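Local coordinates for putative membrane protein COG4129 (Clostridium difficile, PDB 3KMI), which is a predicted cell-membrane protein, possibly an aromatic acid exporter, of which this all-helical piece is the C-terminal domain, at residues Gln84-Val95 with Leu159-Asn170. Numbering follows the deposited sequence.
Sequences QRDILENLYSYV and LCLTELKQFLVN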
ATOM      1  N   GLN A  84      -3.528   7.989  -1.961  1.00  8.34           N
ATOM      2  CA  GLN A  84      -4.082   7.523  -3.261  1.00  8.59           C
ATOM      3  C   GLN A  84      -3.003   7.587  -4.327  1.00  8.52           C
ATOM      4  O   GLN A  84      -2.916   6.687  -5.132  1.00  9.12           O
ATOM      5  CB  GLN A  84      -5.277   8.364  -3.738  1.00  8.56           C
ATOM      6  CG  GLN A  84      -6.495   8.342  -2.767  1.00  8.32           C
ATOM      7  CD  GLN A  84      -7.135   6.945  -2.704  1.00 10.81           C
ATOM      8  OE1 GLN A  84      -6.484   5.965  -2.319  1.00 10.94           O
ATOM      9  NE2 GLN A  84      -8.405   6.854  -3.079  1.00 11.02           N
ATOM     10  N   ARG A  85      -2.243   8.692  -4.359  1.00  8.26           N
ATOM     11  CA  ARG A  85      -1.146   8.863  -5.331  1.00  9.05           C
ATOM     12  C   ARG A  85      -0.123   7.706  -5.181  1.00  9.36           C
ATOM     13  O   ARG A  85       0.317   7.129  -6.185  1.00  8.89           O
ATOM     14  CB  ARG A  85      -0.470  10.251  -5.155  1.00  7.72           C
ATOM     15  CG  ARG A  85       0.636  10.569  -6.205  1.00  8.43           C
ATOM     16  CD  ARG A  85       2.045  10.017  -5.798  1.00 11.76           C
ATOM     17  NE  ARG A  85       2.282  10.235  -4.364  1.00  8.98           N
ATOM     18  CZ  ARG A  85       2.508  11.411  -3.797  1.00  8.48           C
ATOM     19  NH1 ARG A  85       2.603  12.534  -4.523  1.00  5.73           N
ATOM     20  NH2 ARG A  85       2.676  11.458  -2.483  1.00 10.01           N
ATOM     21  N   ASP A  86       0.298   7.419  -3.949  1.00  9.07           N
ATOM     22  CA  ASP A  86       1.183   6.283  -3.703  1.00 10.10           C
ATOM     23  C   ASP A  86       0.608   4.940  -4.232  1.00 10.81           C
ATOM     24  O   ASP A  86       1.344   4.123  -4.790  1.00  9.30           O
ATOM     25  CB  ASP A  86       1.519   6.153  -2.197  1.00 10.18           C
ATOM     26  CG  ASP A  86       2.433   7.282  -1.691  1.00 11.51           C
ATOM     27  OD1 ASP A  86       2.902   8.105  -2.507  1.00  7.37           O
ATOM     28  OD2 ASP A  86       2.641   7.391  -0.465  1.00 11.18           O
ATOM     29  N   ILE A  87      -0.681   4.716  -4.012  1.00 10.49           N
ATOM     30  CA  ILE A  87      -1.336   3.448  -4.428  1.00 10.68           C
ATOM     31  C   ILE A  87      -1.382   3.391  -5.960  1.00  9.69           C
ATOM     32  O   ILE A  87      -1.188   2.323  -6.549  1.00 10.04           O
ATOM     33  CB  ILE A  87      -2.753   3.335  -3.839  1.00 11.09           C
ATOM     34  CG1 ILE A  87      -2.709   3.038  -2.335  1.00  9.26           C
ATOM     35  CG2 ILE A  87      -3.621   2.233  -4.553  1.00  9.64           C
ATOM     36  CD1 ILE A  87      -4.068   3.306  -1.648  1.00 13.82           C
ATOM     37  N   LEU A  88      -1.625   4.531  -6.592  1.00  8.54           N
ATOM     38  CA  LEU A  88      -1.514   4.631  -8.059  1.00  9.94           C
ATOM     39  C   LEU A  88      -0.144   4.210  -8.558  1.00  9.98           C
ATOM     40  O   LEU A  88      -0.028   3.409  -9.508  1.00  8.81           O
ATOM     41  CB  LEU A  88      -1.846   6.052  -8.570  1.00  8.79           C
ATOM     42  CG  LEU A  88      -3.308   6.534  -8.418  1.00 12.41           C
ATOM     43  CD1 LEU A  88      -3.416   8.064  -8.688  1.00 10.33           C
ATOM     44  CD2 LEU A  88      -4.243   5.734  -9.355  1.00 11.31           C
ATOM     45  N   GLU A  89       0.897   4.752  -7.924  1.00  9.15           N
ATOM     46  CA  GLU A  89       2.261   4.318  -8.274  1.00  9.56           C
ATOM     47  C   GLU A  89       2.487   2.814  -8.049  1.00  8.46           C
ATOM     48  O   GLU A  89       3.130   2.177  -8.868  1.00  6.77           O
ATOM     49  CB  GLU A  89       3.285   5.128  -7.481  1.00 10.14           C
ATOM     50  CG  GLU A  89       3.308   6.558  -7.933  1.00 10.49           C
ATOM     51  CD  GLU A  89       4.408   7.354  -7.240  1.00 12.15           C
ATOM     52  OE1 GLU A  89       4.430   7.432  -6.003  1.00 15.38           O
ATOM     53  OE2 GLU A  89       5.257   7.864  -7.938  1.00 16.66           O
ATOM     54  N   ASN A  90       1.966   2.271  -6.946  1.00  7.63           N
ATOM     55  CA  ASN A  90       2.035   0.827  -6.704  1.00  8.83           C
ATOM     56  C   ASN A  90       1.320   0.013  -7.802  1.00  8.99           C
ATOM     57  O   ASN A  90       1.858  -0.983  -8.279  1.00  8.86           O
ATOM     58  CB  ASN A  90       1.465   0.461  -5.337  1.00  9.24           C
ATOM     59  CG  ASN A  90       2.216   1.100  -4.181  1.00 11.91           C
ATOM     60  OD1 ASN A  90       3.343   1.607  -4.337  1.00 13.86           O
ATOM     61  ND2 ASN A  90       1.600   1.060  -3.003  1.00 12.28           N
ATOM     62  N   LEU A  91       0.110   0.428  -8.169  0.50  8.45           N
ATOM     63  CA  LEU A  91      -0.617  -0.240  -9.246  0.50  8.57           C
ATOM     64  C   LEU A  91       0.191  -0.188 -10.532  0.50  9.60           C
ATOM     65  O   LEU A  91       0.428  -1.226 -11.143  0.50  9.85           O
ATOM     66  CB  LEU A  91      -1.986   0.395  -9.437  0.50  7.54           C
ATOM     67  CG  LEU A  91      -2.929   0.080  -8.272  0.50  2.63           C
ATOM     68  CD1 LEU A  91      -4.060   1.092  -8.244  0.50  4.97           C
ATOM     69  CD2 LEU A  91      -3.465  -1.337  -8.376  0.50  2.78           C
ATOM     70  N   TYR A  92       0.635   1.012 -10.918  1.00 10.59           N
ATOM     71  CA  TYR A  92       1.431   1.168 -12.148  1.00 11.32           C
ATOM     72  C   TYR A  92       2.611   0.199 -12.196  1.00 11.19           C
ATOM     73  O   TYR A  92       2.831  -0.453 -13.238  1.00 12.07           O
ATOM     74  CB  TYR A  92       1.939   2.610 -12.318  1.00 10.71           C
ATOM     75  CG  TYR A  92       2.845   2.774 -13.549  1.00 11.78           C
ATOM     76  CD1 TYR A  92       2.292   2.886 -14.830  1.00 12.54           C
ATOM     77  CD2 TYR A  92       4.231   2.832 -13.423  1.00 10.55           C
ATOM     78  CE1 TYR A  92       3.118   3.062 -15.981  1.00 11.72           C
ATOM     79  CE2 TYR A  92       5.061   2.999 -14.564  1.00 14.41           C
ATOM     80  CZ  TYR A  92       4.484   3.103 -15.827  1.00 13.16           C
ATOM     81  OH  TYR A  92       5.255   3.261 -16.942  1.00 15.41           O
ATOM     82  N   SER A  93       3.395   0.130 -11.118  0.50 11.21           N
ATOM     83  CA  SER A  93       4.517  -0.806 -11.049  0.50 10.50           C
ATOM     84  C   SER A  93       4.023  -2.223 -11.349  0.50 10.54           C
ATOM     85  O   SER A  93       4.610  -2.927 -12.185  0.50 10.31           O
ATOM     86  CB  SER A  93       5.212  -0.722  -9.681  0.50 11.07           C
ATOM     87  OG  SER A  93       6.286  -1.628  -9.580  0.50  8.80           O
ATOM     88  N   TYR A  94       2.923  -2.629 -10.709  1.00  9.62           N
ATOM     89  CA  TYR A  94       2.420  -3.989 -10.891  1.00 10.08           C
ATOM     90  C   TYR A  94       1.945  -4.231 -12.329  1.00  9.24           C
ATOM     91  O   TYR A  94       2.349  -5.196 -12.958  1.00  9.33           O
ATOM     92  CB  TYR A  94       1.251  -4.286  -9.941  1.00 11.11           C
ATOM     93  CG  TYR A  94       1.642  -4.390  -8.472  1.00 10.21           C
ATOM     94  CD1 TYR A  94       2.881  -4.880  -8.083  1.00 12.22           C
ATOM     95  CD2 TYR A  94       0.732  -4.022  -7.487  1.00 14.91           C
ATOM     96  CE1 TYR A  94       3.212  -4.989  -6.716  1.00 15.13           C
ATOM     97  CE2 TYR A  94       1.037  -4.102  -6.139  1.00 15.68           C
ATOM     98  CZ  TYR A  94       2.265  -4.602  -5.755  1.00 16.84           C
ATOM     99  OH  TYR A  94       2.522  -4.693  -4.406  1.00 17.03           O
ATOM    100  N   VAL A  95       1.107  -3.344 -12.861  0.50  8.51           N
ATOM    101  CA  VAL A  95       0.537  -3.577 -14.199  0.50  8.11           C
ATOM    102  C   VAL A  95       1.615  -3.508 -15.267  0.50  7.84           C
ATOM    103  O   VAL A  95       1.530  -4.214 -16.267  0.50  8.05           O
ATOM    104  CB  VAL A  95      -0.627  -2.610 -14.530  0.50  7.72           C
ATOM    105  CG1 VAL A  95      -1.800  -2.849 -13.560  0.50  8.23           C
ATOM    106  CG2 VAL A  95      -0.149  -1.180 -14.450  0.50  6.08           C
ATOM    107  N   LEU A 159      -2.129  -8.805  -6.475  1.00  9.22           N
ATOM    108  CA  LEU A 159      -1.523  -7.657  -5.769  1.00  9.67           C
ATOM    109  C   LEU A 159      -2.231  -6.349  -6.116  1.00  9.24           C
ATOM    110  O   LEU A 159      -2.313  -5.429  -5.264  1.00  8.62           O
ATOM    111  CB  LEU A 159      -0.014  -7.539  -6.055  1.00  8.38           C
ATOM    112  CG  LEU A 159       0.926  -8.631  -5.527  1.00  8.19           C
ATOM    113  CD1 LEU A 159       2.133  -8.779  -6.429  1.00  6.18           C
ATOM    114  CD2 LEU A 159       1.311  -8.365  -4.107  1.00  7.02           C
ATOM    115  N   CYS A 160      -2.703  -6.263  -7.362  1.00  9.93           N
ATOM    116  CA  CYS A 160      -3.576  -5.133  -7.779  1.00  9.92           C
ATOM    117  C   CYS A 160      -4.846  -5.013  -6.924  1.00 11.41           C
ATOM    118  O   CYS A 160      -5.202  -3.916  -6.499  1.00 11.66           O
ATOM    119  CB  CYS A 160      -3.926  -5.247  -9.242  1.00  9.81           C
ATOM    120  SG  CYS A 160      -2.506  -4.871 -10.283  1.00 11.21           S
ATOM    121  N   LEU A 161      -5.501  -6.149  -6.651  1.00 11.14           N
ATOM    122  CA  LEU A 161      -6.710  -6.158  -5.820  1.00 11.93           C
ATOM    123  C   LEU A 161      -6.422  -5.663  -4.404  1.00 11.38           C
ATOM    124  O   LEU A 161      -7.246  -4.938  -3.803  1.00 11.74           O
ATOM    125  CB  LEU A 161      -7.355  -7.559  -5.773  1.00 11.52           C
ATOM    126  CG  LEU A 161      -7.754  -8.135  -7.134  1.00 12.01           C
ATOM    127  CD1 LEU A 161      -8.513  -9.433  -6.952  1.00 15.18           C
ATOM    128  CD2 LEU A 161      -8.585  -7.127  -7.889  1.00 13.71           C
ATOM    129  N   THR A 162      -5.245  -6.020  -3.882  1.00 11.08           N
ATOM    130  CA  THR A 162      -4.830  -5.522  -2.574  1.00 10.46           C
ATOM    131  C   THR A 162      -4.771  -4.009  -2.560  1.00  9.31           C
ATOM    132  O   THR A 162      -5.304  -3.372  -1.651  1.00 10.00           O
ATOM    133  CB  THR A 162      -3.482  -6.135  -2.119  1.00 10.77           C
ATOM    134  OG1 THR A 162      -3.654  -7.554  -1.973  1.00 10.86           O
ATOM    135  CG2 THR A 162      -3.095  -5.578  -0.811  1.00 11.17           C
ATOM    136  N   GLU A 163      -4.126  -3.435  -3.557  1.00  8.56           N
ATOM    137  CA  GLU A 163      -3.989  -1.974  -3.654  1.00  9.61           C
ATOM    138  C   GLU A 163      -5.365  -1.315  -3.847  1.00  8.61           C
ATOM    139  O   GLU A 163      -5.695  -0.315  -3.191  1.00  8.85           O
ATOM    140  CB  GLU A 163      -3.041  -1.587  -4.802  1.00  8.61           C
ATOM    141  CG  GLU A 163      -1.600  -2.041  -4.569  1.00 10.23           C
ATOM    142  CD  GLU A 163      -0.968  -1.450  -3.296  1.00 10.26           C
ATOM    143  OE1 GLU A 163      -1.191  -0.262  -2.947  1.00  8.41           O
ATOM    144  OE2 GLU A 163      -0.229  -2.195  -2.630  1.00 14.79           O
ATOM    145  N   LEU A 164      -6.193  -1.929  -4.683  1.00  8.85           N
ATOM    146  CA  LEU A 164      -7.516  -1.398  -4.941  1.00  9.60           C
ATOM    147  C   LEU A 164      -8.418  -1.373  -3.714  1.00  9.82           C
ATOM    148  O   LEU A 164      -9.276  -0.506  -3.608  1.00 11.07           O
ATOM    149  CB  LEU A 164      -8.202  -2.148  -6.097  1.00  9.94           C
ATOM    150  CG  LEU A 164      -7.668  -1.837  -7.495  1.00 10.05           C
ATOM    151  CD1 LEU A 164      -8.434  -2.789  -8.472  1.00 11.07           C
ATOM    152  CD2 LEU A 164      -7.945  -0.354  -7.901  1.00  7.57           C
ATOM    153  N   LYS A 165      -8.259  -2.311  -2.794  1.00  9.91           N
ATOM    154  CA  LYS A 165      -9.082  -2.298  -1.587  1.00  9.81           C
ATOM    155  C   LYS A 165      -8.772  -1.042  -0.783  1.00  9.53           C
ATOM    156  O   LYS A 165      -9.674  -0.343  -0.340  1.00  9.61           O
ATOM    157  CB  LYS A 165      -8.850  -3.548  -0.726  1.00  9.10           C
ATOM    158  CG  LYS A 165      -9.852  -3.711   0.403  1.00 10.08           C
ATOM    159  CD  LYS A 165      -9.580  -5.014   1.169  1.00 11.13           C
ATOM    160  CE  LYS A 165     -10.582  -5.255   2.273  1.00 12.09           C
ATOM    161  NZ  LYS A 165     -10.324  -6.586   2.848  1.00 12.29           N
ATOM    162  N   GLN A 166      -7.487  -0.764  -0.592  1.00 10.24           N
ATOM    163  CA  GLN A 166      -7.108   0.448   0.142  1.00  9.69           C
ATOM    164  C   GLN A 166      -7.509   1.710  -0.610  1.00  9.11           C
ATOM    165  O   GLN A 166      -7.951   2.646   0.011  1.00  9.00           O
ATOM    166  CB  GLN A 166      -5.633   0.493   0.502  1.00 10.25           C
ATOM    167  CG  GLN A 166      -5.402   1.596   1.576  1.00 13.70           C
ATOM    168  CD  GLN A 166      -6.263   1.398   2.868  1.00 18.51           C
ATOM    169  OE1 GLN A 166      -6.295   0.308   3.466  1.00 19.95           O
ATOM    170  NE2 GLN A 166      -6.933   2.468   3.301  1.00 20.03           N
ATOM    171  N   PHE A 167      -7.380   1.724  -1.944  1.00  9.59           N
ATOM    172  CA  PHE A 167      -7.903   2.837  -2.748  1.00  9.02           C
ATOM    173  C   PHE A 167      -9.389   3.138  -2.480  1.00  9.85           C
ATOM    174  O   PHE A 167      -9.793   4.305  -2.311  1.00  9.58           O
ATOM    175  CB  PHE A 167      -7.701   2.558  -4.251  1.00  9.79           C
ATOM    176  CG  PHE A 167      -8.046   3.728  -5.124  1.00  9.90           C
ATOM    177  CD1 PHE A 167      -7.056   4.634  -5.497  1.00  9.63           C
ATOM    178  CD2 PHE A 167      -9.376   3.948  -5.538  1.00  9.12           C
ATOM    179  CE1 PHE A 167      -7.342   5.703  -6.278  1.00  8.18           C
ATOM    180  CE2 PHE A 167      -9.693   5.030  -6.306  1.00  8.64           C
ATOM    181  CZ  PHE A 167      -8.667   5.922  -6.694  1.00  9.01           C
ATOM    182  N   LEU A 168     -10.205   2.095  -2.401  1.00  8.78           N
ATOM    183  CA  LEU A 168     -11.639   2.283  -2.195  1.00  9.54           C
ATOM    184  C   LEU A 168     -11.937   2.718  -0.770  1.00  9.79           C
ATOM    185  O   LEU A 168     -12.842   3.512  -0.557  1.00  9.98           O
ATOM    186  CB  LEU A 168     -12.447   1.015  -2.543  1.00  8.52           C
ATOM    187  CG  LEU A 168     -12.512   0.649  -4.038  1.00  8.33           C
ATOM    188  CD1 LEU A 168     -12.969  -0.820  -4.248  1.00  4.94           C
ATOM    189  CD2 LEU A 168     -13.420   1.626  -4.857  1.00  6.58           C
ATOM    190  N   VAL A 169     -11.150   2.229   0.189  1.00 10.45           N
ATOM    191  CA  VAL A 169     -11.320   2.631   1.588  1.00 11.06           C
ATOM    192  C   VAL A 169     -11.014   4.114   1.700  1.00 10.90           C
ATOM    193  O   VAL A 169     -11.729   4.852   2.414  1.00 10.37           O
ATOM    194  CB  VAL A 169     -10.432   1.799   2.539  1.00 11.56           C
ATOM    195  CG1 VAL A 169     -10.377   2.417   3.961  1.00 12.16           C
ATOM    196  CG2 VAL A 169     -10.916   0.348   2.565  1.00  9.72           C
ATOM    197  N   ASN A 170      -9.954   4.523   1.006  1.00 10.10           N
ATOM    198  CA  ASN A 170      -9.503   5.916   0.966  1.00 11.31           C
ATOM    199  C   ASN A 170     -10.527   6.829   0.295  1.00 11.00           C
ATOM    200  O   ASN A 170     -10.794   7.938   0.769  1.00 11.81           O
ATOM    201  CB  ASN A 170      -8.139   6.063   0.240  1.00 10.57           C
ATOM    202  CG  ASN A 170      -6.957   5.628   1.101  1.00 12.11           C
ATOM    203  OD1 ASN A 170      -7.076   5.505   2.306  1.00  8.85           O
ATOM    204  ND2 ASN A 170      -5.806   5.386   0.472  1.00  8.55           N
TER
HETATM  205  O   HOH W   1       0.255  -4.755  -2.872  1.00 11.22           O
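Ile87 and Glu163 interlock where segments 84-95 and 159-170, on helices 68-95 and 148-176, run nearly antiparallel, their axes 9.6 Å apart at closest approach and 166° between directions. Each is a knob in the other helix: Ile87 sits among Glu163, Gln166, Phe167 and Asn170, and Glu163 among Ile87, Asn90, Leu91 and Tyr94. Leu91 slides alongside Glu163, bringing Leu91 CD2 to 3.6 Å from Glu163 CB, while its CD1 reaches Leu164 CD2. At one end of this buried strip the bent Gln84 side chain (chi2 -67°) lays its amide over the Phe167 ring, NE2 above the ring centre and the two planes 23° apart. Two bonds fix that amide: Gln84 NE2 donates to Phe167 O at 3.0 Å, in the carbonyl plane and on a lone pair, and Gln84 OE1 accepts from Asn170 ND2 at 2.9 Å, the donor standing above the Gln84 carbonyl plane. Asn170 OD1 in turn accepts from Gln166 NE2.

The side carrying the partly exposed Asn90 and Tyr94 is looser and admits a water. Glu163, also bent at chi2, divides its carboxylate oxygens between partners: Asn90 ND2 meets Glu163 OE1 almost straight at 3.1 Å, but from above the carboxylate plane, whereas Tyr94 OH donates to a water that donates to OE2. Leu159 CB lies over one face of the Tyr94 ring, 3.8 Å from its centroid, a CH-pi contact.

This side faces the second subunit, whose Tyr94 OH hydrogen-bonds Thr162 OG1 and whose Asn90 packs on Glu163. Leu88 and Phe167 meet helix 7-33, Cys160 and Leu164 meet helix 103-117, and Arg85 reaches helix 41-61, placing the pair inside the helical bundle.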